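Local coordinates for hypothetical protein MG377 homolog (Mycoplasma pneumoniae, PDB 1ZXJ) that is of unknown function but has a mostly helical, three-lobed structure that suggests a role as a molecular chaperone, at residues A142-F145 with N146-K150. Sequence-based numbering, arbitrary orientation.
Sequences ALVF and NHLQK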
loop_
_atom_site.group_PDB
_atom_site.type_symbol
_atom_site.label_atom_id
_atom_site.label_comp_id
_atom_site.label_asym_id
_atom_site.label_seq_id
_atom_site.Cartn_x
_atom_site.Cartn_y
_atom_site.Cartn_z
ATOM N N ALA A 142 5.136 -3.647 6.146
ATOM C CA ALA A 142 4.607 -4.997 6.327
ATOM C C ALA A 142 4.386 -5.298 7.807
ATOM O O ALA A 142 3.258 -5.566 8.242
ATOM C CB ALA A 142 5.552 -5.998 5.740
ATOM N N LEU A 143 5.479 -5.242 8.570
ATOM C CA LEU A 143 5.446 -5.482 10.005
ATOM C C LEU A 143 4.398 -4.641 10.713
ATOM O O LEU A 143 3.704 -5.124 11.609
ATOM C CB LEU A 143 6.798 -5.172 10.642
ATOM C CG LEU A 143 7.930 -6.197 10.713
ATOM C CD1 LEU A 143 7.404 -7.599 10.357
ATOM C CD2 LEU A 143 9.086 -5.745 9.803
ATOM N N VAL A 144 4.272 -3.381 10.339
ATOM C CA VAL A 144 3.298 -2.563 11.029
ATOM C C VAL A 144 1.882 -2.974 10.699
ATOM O O VAL A 144 1.017 -3.001 11.578
ATOM C CB VAL A 144 3.492 -1.086 10.723
ATOM C CG1 VAL A 144 2.310 -0.304 11.233
ATOM C CG2 VAL A 144 4.777 -0.599 11.387
ATOM N N PHE A 145 1.641 -3.301 9.434
ATOM C CA PHE A 145 0.313 -3.731 9.030
ATOM C C PHE A 145 -0.042 -5.041 9.703
ATOM O O PHE A 145 -1.193 -5.257 10.084
ATOM C CB PHE A 145 0.235 -3.897 7.518
ATOM C CG PHE A 145 -0.165 -2.654 6.799
ATOM C CD1 PHE A 145 -0.379 -1.469 7.496
ATOM C CD2 PHE A 145 -0.314 -2.659 5.419
ATOM C CE1 PHE A 145 -0.736 -0.301 6.828
ATOM C CE2 PHE A 145 -0.673 -1.489 4.734
ATOM C CZ PHE A 145 -0.884 -0.310 5.441
ATOM N N ASN A 146 0.936 -5.927 9.834
ATOM C CA ASN A 146 0.681 -7.199 10.490
ATOM C C ASN A 146 0.142 -6.894 11.873
ATOM O O ASN A 146 -0.821 -7.505 12.328
ATOM C CB ASN A 146 1.971 -8.011 10.617
ATOM C CG ASN A 146 2.288 -8.830 9.365
ATOM O OD1 ASN A 146 3.440 -9.245 9.160
ATOM N ND2 ASN A 146 1.267 -9.085 8.535
ATOM N N HIS A 147 0.763 -5.908 12.512
ATOM C CA HIS A 147 0.410 -5.479 13.858
ATOM C C HIS A 147 -1.010 -4.942 14.041
ATOM O O HIS A 147 -1.788 -5.478 14.824
ATOM C CB HIS A 147 1.405 -4.411 14.328
ATOM C CG HIS A 147 1.182 -3.951 15.737
ATOM N ND1 HIS A 147 1.670 -4.636 16.830
ATOM C CD2 HIS A 147 0.499 -2.890 16.231
ATOM C CE1 HIS A 147 1.298 -4.016 17.937
ATOM N NE2 HIS A 147 0.586 -2.955 17.600
ATOM N N LEU A 148 -1.339 -3.874 13.331
ATOM C CA LEU A 148 -2.652 -3.262 13.469
ATOM C C LEU A 148 -3.803 -4.147 13.010
ATOM O O LEU A 148 -4.925 -3.991 13.486
ATOM C CB LEU A 148 -2.665 -1.919 12.734
ATOM C CG LEU A 148 -1.520 -1.006 13.194
ATOM C CD1 LEU A 148 -1.488 0.282 12.383
ATOM C CD2 LEU A 148 -1.693 -0.710 14.670
ATOM N N GLN A 149 -3.538 -5.071 12.090
ATOM C CA GLN A 149 -4.587 -5.969 11.624
ATOM C C GLN A 149 -5.193 -6.552 12.882
ATOM O O GLN A 149 -6.415 -6.651 13.004
ATOM C CB GLN A 149 -4.014 -7.088 10.767
ATOM C CG GLN A 149 -4.537 -7.087 9.336
ATOM C CD GLN A 149 -4.178 -8.352 8.576
ATOM O OE1 GLN A 149 -3.028 -8.809 8.603
ATOM N NE2 GLN A 149 -5.159 -8.922 7.881
ATOM N N LYS A 150 -4.322 -6.941 13.813
ATOM C CA LYS A 150 -4.756 -7.457 15.103
ATOM C C LYS A 150 -5.639 -6.390 15.753
ATOM O O LYS A 150 -6.864 -6.488 15.751
ATOM C CB LYS A 150 -3.568 -7.684 16.028
ATOM C CG LYS A 150 -2.690 -8.874 15.721
ATOM C CD LYS A 150 -1.603 -9.010 16.802
ATOM C CE LYS A 150 -2.209 -9.090 18.222
ATOM N NZ LYS A 150 -1.192 -9.198 19.322
#
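Asn146 N donates to Ala142 O over 2.8 Å, the shortest of four successive i to i+4 hydrogen bonds that join 142-145 to 146-150 within the helix 129-152. Next along the chain, His147 N bonds to Leu143 O at 3.2 Å. Two residues beyond Asn146, Leu148 N meets Val144 O at 3.1 Å, and Gln149 N completes the series with Phe145 O, also at 3.1 Å.

Side chains join across one turn as well. Val144 and Leu148 lie side by side and point the same way, with Val144 CG1 4.0 Å from Leu148 CD1. Val144 CG1 is swung anti to the backbone N (chi1 169°), which carries that methyl to Leu148. Both residues are buried, and Val144 also packs on Met95 and Ile98 of helix 74-98, a setting that suits branched aliphatic groups. Phe145 is buried too, its large apolar side chain packing on Met198 and Thr202 of helix 183-204. Gln149, one turn later, follows it onto that helix at Leu194 and Met198, and is long enough for NE2 to donate to Val154 O just past the end of its own helix.

His147 turns its imidazole off the turn, with CG anti to the backbone N (chi1 -177°), and meets the ring of Phe102 edge-to-face. Asn146, short and polar, suits its exposed position.

With the carbonyls of 142-145 and the amides of 146-149 paired with one another, the segment can place apolar groups against two neighbouring helices without leaving those main-chain polar atoms unmet; Asn146 takes an exposed place, while Gln149 combines packing against a helix with a hydrogen bond from its amide.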